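Local atomic coordinates of ABC transporter, solute-binding protein (Staphylococcus aureus, PDB entry 6LKK), a protein that binds glucose-6-phosphate in the cleft of a periplasmic-binding-protein fold and takes part in two-component signal transduction, probably as the extracellular sensor of the sugar phosphate. Residues A[118-126]-A[157-165]; A[187-195]-A[247-255]. One frame throughout, in Å; residues are numbered along the deposited sequence.

From the N terminus, the chain passes through strand 92-105 before entering the loop that carries residues 118-126. Strand 129-132 and helices 138-151 and 154-161 follow, and contact 1 then closes this excursion by setting residues 157-165 against that loop. Contact 2 opens only afterwards, at strand 184-188 and helix 189-197, and closes a longer excursion when residues 247-255 return to it. The two loops are in series, neither nested nor crossed. The contact centres lie about 26 Å apart: contact 1 joins a peripheral loop to helix 154-161 and its following turn, whereas contact 2 ties the start of helix 189-197 to the end of helix 240-250 and strand 253-254, next to Tyr-188 of the ligand pocket.

Contact 1 of 2, residues A[118-126]-A[157-165]; sequences QDLLQPILK and VHQFQNHAM
The imidazole of His-163 is inserted between the backbones of Leu-121 and Lys-126. CA of Lys-126 lies over one face, 3.6 Å from the ring centroid, and CA of Leu-121 over the opposite face at 3.9 Å, so two CH-pi contacts enclose the ring. In its own plane, NE2 of His-163 donates to the carbonyl O of Gln-122 at 3.0 Å, with a bent N-H...O angle of 145°. The donor stands above the plane of that carbonyl, and Leu-125 N reaches the same oxygen from the opposite face. A water 2.8 Å from His-163 ND1 also accepts a hydrogen bond from Lys-126 NZ. With CG anti to the backbone N (chi1 -179°) and a bend at chi4, the lysine chain runs on over the same face as its CA, CB coming within 3.4 Å of His-163 CE1.

Beside this core, CD1 of Leu-121 rests on the terminal amide of Gln-159, 3.6 Å from NE2 of Gln-159, the two side chains running roughly perpendicular. CD2 of Leu-121 reaches CA of Phe-160. Deeper in, Leu-120 CD1 touches Phe-160 CE1 at 3.9 Å, and Phe-160 packs edge-to-face with Tyr-131 of strand 129-132 while touching Met-144 and Ile-147 of helix 138-151.

Further out, the turn that presents the Gln-122 carbonyl is tied by the Gln-122 side chain: NE2 donates to Asp-119 O and is also hydrogen-bonded to Lys-113 O. The contact thus fastens the 118-126 loop to helix 154-161 and the turn that follows it. Because NE2 serves as a donor, the imidazole carries a proton there, while the ammonium group of Lys-126, if charged as expected, with Lys-126 NZ 4.7 Å from His-163 ND1, would tend to disfavour a second.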
loop_
_atom_site.group_PDB
_atom_site.type_symbol
_atom_site.label_atom_id
_atom_site.label_comp_id
_atom_site.label_asym_id
_atom_site.label_seq_id
_atom_site.Cartn_x
_atom_site.Cartn_y
_atom_site.Cartn_z
ATOM N N GLN A 118 3.669 -13.570 -15.641
ATOM C CA GLN A 118 3.869 -14.814 -16.381
ATOM C C GLN A 118 5.293 -15.329 -16.219
ATOM O O GLN A 118 5.513 -16.537 -16.073
ATOM C CB GLN A 118 3.542 -14.610 -17.859
ATOM C CG GLN A 118 2.071 -14.371 -18.133
ATOM C CD GLN A 118 1.718 -14.516 -19.601
ATOM O OE1 GLN A 118 2.476 -15.095 -20.380
ATOM N NE2 GLN A 118 0.562 -13.984 -19.987
ATOM N N ASP A 119 6.273 -14.424 -16.233
ATOM C CA ASP A 119 7.668 -14.832 -16.098
ATOM C C ASP A 119 7.956 -15.439 -14.731
ATOM O O ASP A 119 8.899 -16.226 -14.596
ATOM C CB ASP A 119 8.590 -13.638 -16.335
ATOM C CG ASP A 119 8.619 -13.203 -17.784
ATOM O OD1 ASP A 119 8.050 -13.915 -18.640
ATOM O OD2 ASP A 119 9.214 -12.143 -18.064
ATOM N N LEU A 120 7.179 -15.083 -13.708
ATOM C CA LEU A 120 7.400 -15.663 -12.389
ATOM C C LEU A 120 7.109 -17.157 -12.369
ATOM O O LEU A 120 7.564 -17.853 -11.454
ATOM C CB LEU A 120 6.542 -14.947 -11.346
ATOM C CG LEU A 120 6.888 -13.483 -11.061
ATOM C CD1 LEU A 120 5.912 -12.909 -10.050
ATOM C CD2 LEU A 120 8.318 -13.335 -10.556
ATOM N N LEU A 121 6.378 -17.664 -13.361
ATOM C CA LEU A 121 6.022 -19.073 -13.432
ATOM C C LEU A 121 7.087 -19.924 -14.111
ATOM O O LEU A 121 6.903 -21.139 -14.224
ATOM C CB LEU A 121 4.692 -19.237 -14.174
ATOM C CG LEU A 121 3.499 -18.496 -13.572
ATOM C CD1 LEU A 121 2.256 -18.730 -14.415
ATOM C CD2 LEU A 121 3.259 -18.922 -12.133
ATOM N N GLN A 122 8.181 -19.327 -14.565
ATOM C CA GLN A 122 9.251 -20.113 -15.162
ATOM C C GLN A 122 9.706 -21.185 -14.174
ATOM O O GLN A 122 9.884 -20.888 -12.984
ATOM C CB GLN A 122 10.421 -19.212 -15.551
ATOM C CG GLN A 122 10.154 -18.384 -16.797
ATOM C CD GLN A 122 11.241 -17.369 -17.071
ATOM O OE1 GLN A 122 12.080 -17.562 -17.952
ATOM N NE2 GLN A 122 11.231 -16.274 -16.319
ATOM N N PRO A 123 9.886 -22.436 -14.611
ATOM C CA PRO A 123 10.223 -23.503 -13.653
ATOM C C PRO A 123 11.437 -23.213 -12.787
ATOM O O PRO A 123 11.464 -23.636 -11.624
ATOM C CB PRO A 123 10.456 -24.715 -14.565
ATOM C CG PRO A 123 9.571 -24.465 -15.727
ATOM C CD PRO A 123 9.600 -22.978 -15.951
ATOM N N ILE A 124 12.442 -22.503 -13.305
ATOM C CA ILE A 124 13.647 -22.249 -12.524
ATOM C C ILE A 124 13.336 -21.459 -11.259
ATOM O O ILE A 124 14.114 -21.493 -10.298
ATOM C CB ILE A 124 14.698 -21.520 -13.395
ATOM C CG1 ILE A 124 16.052 -21.440 -12.679
ATOM C CG2 ILE A 124 14.219 -20.123 -13.772
ATOM C CD1 ILE A 124 16.744 -22.778 -12.518
ATOM N N LEU A 125 12.206 -20.757 -11.226
ATOM C CA LEU A 125 11.848 -19.901 -10.104
ATOM C C LEU A 125 10.921 -20.575 -9.100
ATOM O O LEU A 125 10.555 -19.947 -8.104
ATOM C CB LEU A 125 11.191 -18.618 -10.620
ATOM C CG LEU A 125 12.089 -17.682 -11.432
ATOM C CD1 LEU A 125 11.278 -16.541 -12.029
ATOM C CD2 LEU A 125 13.230 -17.135 -10.584
ATOM N N LYS A 126 10.540 -21.832 -9.327
ATOM C CA LYS A 126 9.569 -22.477 -8.453
ATOM C C LYS A 126 10.086 -22.531 -7.022
ATOM O O LYS A 126 11.232 -22.918 -6.775
ATOM C CB LYS A 126 9.255 -23.887 -8.945
ATOM C CG LYS A 126 8.234 -24.603 -8.076
ATOM C CD LYS A 126 7.560 -25.740 -8.815
ATOM C CE LYS A 126 6.725 -26.593 -7.870
ATOM N NZ LYS A 126 5.583 -25.844 -7.282
ATOM N N VAL A 157 -4.528 -17.482 -10.307
ATOM C CA VAL A 157 -4.121 -17.197 -8.934
ATOM C C VAL A 157 -3.523 -18.442 -8.297
ATOM O O VAL A 157 -2.450 -18.396 -7.686
ATOM C CB VAL A 157 -5.315 -16.666 -8.120
ATOM C CG1 VAL A 157 -4.923 -16.441 -6.666
ATOM C CG2 VAL A 157 -5.844 -15.373 -8.730
ATOM N N HIS A 158 -4.209 -19.578 -8.437
ATOM C CA HIS A 158 -3.731 -20.811 -7.822
ATOM C C HIS A 158 -2.401 -21.248 -8.421
ATOM O O HIS A 158 -1.530 -21.759 -7.704
ATOM C CB HIS A 158 -4.779 -21.912 -7.978
ATOM C CG HIS A 158 -6.005 -21.700 -7.146
ATOM N ND1 HIS A 158 -7.164 -22.423 -7.330
ATOM C CD2 HIS A 158 -6.249 -20.852 -6.120
ATOM C CE1 HIS A 158 -8.072 -22.025 -6.458
ATOM N NE2 HIS A 158 -7.543 -21.073 -5.710
ATOM N N GLN A 159 -2.225 -21.068 -9.732
ATOM C CA GLN A 159 -0.961 -21.453 -10.352
ATOM C C GLN A 159 0.198 -20.668 -9.753
ATOM O O GLN A 159 1.260 -21.235 -9.474
ATOM C CB GLN A 159 -1.017 -21.251 -11.866
ATOM C CG GLN A 159 0.193 -21.836 -12.586
ATOM C CD GLN A 159 0.150 -21.649 -14.091
ATOM O OE1 GLN A 159 -0.791 -21.071 -14.635
ATOM N NE2 GLN A 159 1.178 -22.141 -14.773
ATOM N N PHE A 160 0.012 -19.364 -9.536
ATOM C CA PHE A 160 1.064 -18.577 -8.902
ATOM C C PHE A 160 1.309 -19.045 -7.474
ATOM O O PHE A 160 2.458 -19.244 -7.058
ATOM C CB PHE A 160 0.713 -17.089 -8.910
ATOM C CG PHE A 160 1.639 -16.273 -8.061
ATOM C CD1 PHE A 160 2.859 -15.852 -8.557
ATOM C CD2 PHE A 160 1.314 -15.973 -6.748
ATOM C CE1 PHE A 160 3.728 -15.126 -7.768
ATOM C CE2 PHE A 160 2.181 -15.248 -5.955
ATOM C CZ PHE A 160 3.389 -14.827 -6.466
ATOM N N GLN A 161 0.238 -19.210 -6.696
ATOM C CA GLN A 161 0.399 -19.581 -5.296
ATOM C C GLN A 161 1.096 -20.927 -5.150
ATOM O O GLN A 161 1.873 -21.121 -4.211
ATOM C CB GLN A 161 -0.961 -19.595 -4.600
ATOM C CG GLN A 161 -1.586 -18.214 -4.476
ATOM C CD GLN A 161 -2.888 -18.225 -3.704
ATOM O OE1 GLN A 161 -3.758 -19.060 -3.943
ATOM N NE2 GLN A 161 -3.026 -17.294 -2.767
ATOM N N ASN A 162 0.844 -21.862 -6.068
ATOM C CA ASN A 162 1.541 -23.142 -6.037
ATOM C C ASN A 162 2.997 -23.022 -6.465
ATOM O O ASN A 162 3.760 -23.977 -6.291
ATOM C CB ASN A 162 0.824 -24.153 -6.934
ATOM C CG ASN A 162 -0.539 -24.548 -6.394
ATOM O OD1 ASN A 162 -0.743 -24.610 -5.183
ATOM N ND2 ASN A 162 -1.478 -24.817 -7.294
ATOM N N HIS A 163 3.392 -21.876 -7.018
ATOM C CA HIS A 163 4.754 -21.634 -7.466
ATOM C C HIS A 163 5.571 -20.834 -6.461
ATOM O O HIS A 163 6.795 -20.751 -6.608
ATOM C CB HIS A 163 4.721 -20.882 -8.804
ATOM C CG HIS A 163 5.901 -21.147 -9.688
ATOM N ND1 HIS A 163 6.045 -22.316 -10.404
ATOM C CD2 HIS A 163 6.980 -20.386 -9.985
ATOM C CE1 HIS A 163 7.167 -22.265 -11.101
ATOM N NE2 HIS A 163 7.754 -21.105 -10.862
ATOM N N ALA A 164 4.932 -20.262 -5.442
ATOM C CA ALA A 164 5.545 -19.244 -4.604
ATOM C C ALA A 164 5.365 -19.584 -3.130
ATOM O O ALA A 164 4.570 -20.449 -2.754
ATOM C CB ALA A 164 4.946 -17.863 -4.901
ATOM N N MET A 165 6.116 -18.868 -2.298
ATOM C CA MET A 165 6.120 -19.052 -0.852
ATOM C C MET A 165 5.403 -17.871 -0.215
ATOM O O MET A 165 5.803 -16.718 -0.413
ATOM C CB MET A 165 7.550 -19.157 -0.325
ATOM C CG MET A 165 8.425 -20.125 -1.102
ATOM S SD MET A 165 7.845 -21.826 -0.984
ATOM C CE MET A 165 8.656 -22.346 0.527
HETATM O O HOH W 1 4.613 -24.596 -9.656
#

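Contact 2 of 2, residues A[187-195]-A[247-255]; sequences SYEQDARTW and VAEFDAKSI. With G6P (6-O-phosphono-alpha-D-glucopyranose), chain B.
Arg-193 with Asp-251 and Glu-189 with Lys-253 form two salt bridges across this junction of a periplasmic-binding-protein fold, where the start of helix 189-197 faces the end of helix 240-250 and strand 253-254. Arg-193 is stretched out from CG to NE, which carries its guanidinium across to Asp-251 at about a right angle; guanidinium and carboxylate planes stand 65° apart. NE of Arg-193 donates to the anti lone pair of Asp-251 OD2 at 2.8 Å, and NH2 adds a weak bond. The carbonyl carbon of Phe-250 lies over the centre of one guanidinium face. Glu-189 and Lys-253 also cross nearly perpendicularly. NZ of Lys-253 meets Glu-189 OE1 on its syn side at 2.8 Å and, weakly, OE2, which is also hydrogen-bonded to Tyr-206 OH.

Between the salt bridges, the amide of Gln-190 stands upright to the Phe-250 ring, the planes 87° apart, and its NE2 donates to Phe-250 O at 2.8 Å. Tyr-188, the N-cap of helix 189-197, turns one ring face to glucose-6-phosphate, with CD1 3.5 Å from sugar O5. A single water accepts from Gln-190 NE2 and donates to both Glu-189 OE1 and Asp-251 O.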
loop_
_atom_site.group_PDB
_atom_site.type_symbol
_atom_site.label_atom_id
_atom_site.label_comp_id
_atom_site.label_asym_id
_atom_site.label_seq_id
_atom_site.Cartn_x
_atom_site.Cartn_y
_atom_site.Cartn_z
ATOM N N SER A 187 5.722 -7.010 -3.945
ATOM C CA SER A 187 5.935 -5.943 -2.974
ATOM C C SER A 187 5.177 -4.706 -3.446
ATOM O O SER A 187 4.221 -4.784 -4.227
ATOM C CB SER A 187 7.442 -5.696 -2.795
ATOM O OG SER A 187 7.696 -4.666 -1.860
ATOM N N TYR A 188 5.585 -3.539 -2.949
ATOM C CA TYR A 188 5.020 -2.278 -3.398
ATOM C C TYR A 188 6.139 -1.253 -3.517
ATOM O O TYR A 188 7.231 -1.422 -2.970
ATOM C CB TYR A 188 3.901 -1.779 -2.470
ATOM C CG TYR A 188 4.308 -1.485 -1.042
ATOM C CD1 TYR A 188 4.365 -2.495 -0.091
ATOM C CD2 TYR A 188 4.605 -0.191 -0.637
ATOM C CE1 TYR A 188 4.719 -2.227 1.214
ATOM C CE2 TYR A 188 4.962 0.087 0.667
ATOM C CZ TYR A 188 5.019 -0.935 1.591
ATOM O OH TYR A 188 5.375 -0.667 2.893
ATOM N N GLU A 189 5.838 -0.174 -4.237
ATOM C CA GLU A 189 6.880 0.701 -4.763
ATOM C C GLU A 189 7.763 1.278 -3.660
ATOM O O GLU A 189 8.995 1.271 -3.773
ATOM C CB GLU A 189 6.232 1.819 -5.576
ATOM C CG GLU A 189 7.206 2.642 -6.385
ATOM C CD GLU A 189 6.499 3.584 -7.327
ATOM O OE1 GLU A 189 5.853 4.537 -6.838
ATOM O OE2 GLU A 189 6.567 3.363 -8.554
ATOM N N GLN A 190 7.159 1.815 -2.596
ATOM C CA GLN A 190 7.955 2.498 -1.576
ATOM C C GLN A 190 8.847 1.526 -0.812
ATOM O O GLN A 190 9.983 1.864 -0.461
ATOM C CB GLN A 190 7.042 3.256 -0.605
ATOM C CG GLN A 190 6.689 4.653 -1.060
ATOM C CD GLN A 190 7.916 5.499 -1.318
ATOM O OE1 GLN A 190 8.807 5.593 -0.471
ATOM N NE2 GLN A 190 7.989 6.092 -2.503
ATOM N N ASP A 191 8.351 0.320 -0.536
ATOM C CA ASP A 191 9.162 -0.668 0.168
ATOM C C ASP A 191 10.334 -1.124 -0.691
ATOM O O ASP A 191 11.460 -1.267 -0.197
ATOM C CB ASP A 191 8.277 -1.847 0.567
ATOM C CG ASP A 191 8.607 -2.402 1.944
ATOM O OD1 ASP A 191 9.545 -1.900 2.603
ATOM O OD2 ASP A 191 7.911 -3.348 2.367
ATOM N N ALA A 192 10.091 -1.342 -1.983
ATOM C CA ALA A 192 11.175 -1.679 -2.892
ATOM C C ALA A 192 12.199 -0.553 -2.965
ATOM O O ALA A 192 13.411 -0.798 -2.937
ATOM C CB ALA A 192 10.609 -1.978 -4.277
ATOM N N ARG A 193 11.728 0.692 -3.049
ATOM C CA ARG A 193 12.644 1.824 -3.144
ATOM C C ARG A 193 13.539 1.915 -1.917
ATOM O O ARG A 193 14.736 2.198 -2.036
ATOM C CB ARG A 193 11.853 3.120 -3.319
ATOM C CG ARG A 193 12.720 4.370 -3.397
ATOM C CD ARG A 193 11.870 5.619 -3.536
ATOM N NE ARG A 193 12.681 6.832 -3.575
ATOM C CZ ARG A 193 13.213 7.418 -2.507
ATOM N NH1 ARG A 193 13.037 6.903 -1.298
ATOM N NH2 ARG A 193 13.930 8.523 -2.650
ATOM N N THR A 194 12.974 1.696 -0.727
ATOM C CA THR A 194 13.749 1.796 0.504
ATOM C C THR A 194 14.975 0.896 0.458
ATOM O O THR A 194 16.086 1.315 0.801
ATOM C CB THR A 194 12.870 1.433 1.702
ATOM O OG1 THR A 194 11.820 2.399 1.833
ATOM C CG2 THR A 194 13.683 1.396 2.993
ATOM N N TRP A 195 14.789 -0.353 0.030
ATOM C CA TRP A 195 15.889 -1.303 0.043
ATOM C C TRP A 195 16.839 -1.091 -1.127
ATOM O O TRP A 195 18.054 -1.268 -0.967
ATOM C CB TRP A 195 15.334 -2.728 0.061
ATOM C CG TRP A 195 14.735 -3.062 1.388
ATOM C CD1 TRP A 195 13.499 -2.706 1.844
ATOM C CD2 TRP A 195 15.359 -3.795 2.448
ATOM N NE1 TRP A 195 13.311 -3.181 3.121
ATOM C CE2 TRP A 195 14.438 -3.854 3.513
ATOM C CE3 TRP A 195 16.604 -4.413 2.596
ATOM C CZ2 TRP A 195 14.723 -4.508 4.710
ATOM C CZ3 TRP A 195 16.884 -5.061 3.787
ATOM C CH2 TRP A 195 15.948 -5.103 4.827
ATOM N N VAL A 247 6.753 13.674 -2.076
ATOM C CA VAL A 247 7.214 13.441 -3.442
ATOM C C VAL A 247 8.713 13.697 -3.542
ATOM O O VAL A 247 9.471 12.872 -4.068
ATOM C CB VAL A 247 6.423 14.323 -4.425
ATOM C CG1 VAL A 247 7.040 14.293 -5.816
ATOM C CG2 VAL A 247 4.972 13.872 -4.485
ATOM N N ALA A 248 9.162 14.847 -3.036
ATOM C CA ALA A 248 10.563 15.228 -3.185
ATOM C C ALA A 248 11.489 14.240 -2.492
ATOM O O ALA A 248 12.522 13.851 -3.050
ATOM C CB ALA A 248 10.778 16.637 -2.631
ATOM N N GLU A 249 11.139 13.816 -1.278
ATOM C CA GLU A 249 12.059 13.009 -0.488
ATOM C C GLU A 249 11.985 11.526 -0.830
ATOM O O GLU A 249 13.011 10.839 -0.781
ATOM C CB GLU A 249 11.788 13.211 1.004
ATOM C CG GLU A 249 12.640 12.325 1.901
ATOM C CD GLU A 249 12.645 12.784 3.347
ATOM O OE1 GLU A 249 13.370 12.172 4.161
ATOM O OE2 GLU A 249 11.930 13.756 3.670
ATOM N N PHE A 250 10.803 11.016 -1.186
ATOM C CA PHE A 250 10.602 9.580 -1.339
ATOM C C PHE A 250 10.205 9.141 -2.740
ATOM O O PHE A 250 10.008 7.940 -2.956
ATOM C CB PHE A 250 9.522 9.091 -0.364
ATOM C CG PHE A 250 9.871 9.278 1.080
ATOM C CD1 PHE A 250 10.675 8.360 1.735
ATOM C CD2 PHE A 250 9.378 10.357 1.791
ATOM C CE1 PHE A 250 10.988 8.524 3.070
ATOM C CE2 PHE A 250 9.687 10.527 3.126
ATOM C CZ PHE A 250 10.493 9.609 3.767
ATOM N N ASP A 251 10.071 10.058 -3.697
ATOM C CA ASP A 251 9.444 9.732 -4.976
ATOM C C ASP A 251 8.043 9.174 -4.760
ATOM O O ASP A 251 7.584 8.297 -5.498
ATOM C CB ASP A 251 10.286 8.741 -5.787
ATOM C CG ASP A 251 11.660 9.279 -6.122
ATOM O OD1 ASP A 251 11.743 10.305 -6.833
ATOM O OD2 ASP A 251 12.657 8.677 -5.673
ATOM N N ALA A 252 7.363 9.653 -3.723
ATOM C CA ALA A 252 5.963 9.314 -3.553
ATOM C C ALA A 252 5.169 9.841 -4.740
ATOM O O ALA A 252 5.615 10.724 -5.474
ATOM C CB ALA A 252 5.415 9.900 -2.253
ATOM N N LYS A 253 3.981 9.279 -4.928
ATOM C CA LYS A 253 3.058 9.733 -5.961
ATOM C C LYS A 253 1.897 10.433 -5.265
ATOM O O LYS A 253 1.058 9.783 -4.631
ATOM C CB LYS A 253 2.601 8.567 -6.830
ATOM C CG LYS A 253 3.711 8.055 -7.742
ATOM C CD LYS A 253 3.282 6.845 -8.550
ATOM C CE LYS A 253 4.287 6.527 -9.650
ATOM N NZ LYS A 253 5.640 6.200 -9.120
ATOM N N SER A 254 1.865 11.756 -5.377
ATOM C CA SER A 254 0.887 12.560 -4.664
ATOM C C SER A 254 -0.520 12.328 -5.198
ATOM O O SER A 254 -0.729 12.046 -6.383
ATOM C CB SER A 254 1.240 14.042 -4.779
ATOM O OG SER A 254 0.226 14.860 -4.212
ATOM N N ILE A 255 -1.498 12.467 -4.300
ATOM C CA ILE A 255 -2.904 12.437 -4.689
ATOM C C ILE A 255 -3.379 13.765 -5.257
ATOM O O ILE A 255 -4.487 13.828 -5.801
ATOM C CB ILE A 255 -3.756 12.036 -3.468
ATOM C CG1 ILE A 255 -5.204 11.719 -3.861
ATOM C CG2 ILE A 255 -3.723 13.129 -2.399
ATOM C CD1 ILE A 255 -5.354 10.535 -4.796
HETATM C C1 G6P B . 0.093 -1.593 0.515
HETATM C C2 G6P B . -0.327 -0.104 0.596
HETATM C C3 G6P B . 0.388 0.686 1.628
HETATM C C4 G6P B . 0.642 -0.115 2.827
HETATM C C5 G6P B . 1.641 -1.216 2.487
HETATM C C6 G6P B . 1.812 -2.144 3.646
HETATM O O1 G6P B . 0.411 -1.930 -0.801
HETATM O O2 G6P B . -0.129 0.531 -0.679
HETATM O O3 G6P B . -0.461 1.858 2.001
HETATM O O4 G6P B . 1.210 0.711 3.874
HETATM O O5 G6P B . 1.226 -2.033 1.331
HETATM O O6 G6P B . 0.556 -2.692 3.977
HETATM P P G6P B . 0.395 -4.366 4.155
HETATM O O1P G6P B . -1.019 -4.647 4.630
HETATM O O2P G6P B . 1.410 -4.885 5.192
HETATM O O3P G6P B . 0.625 -5.026 2.845
HETATM O O HOH W 2 6.100 5.968 -4.628
HETATM O O HOH W 3 14.361 8.318 0.816
#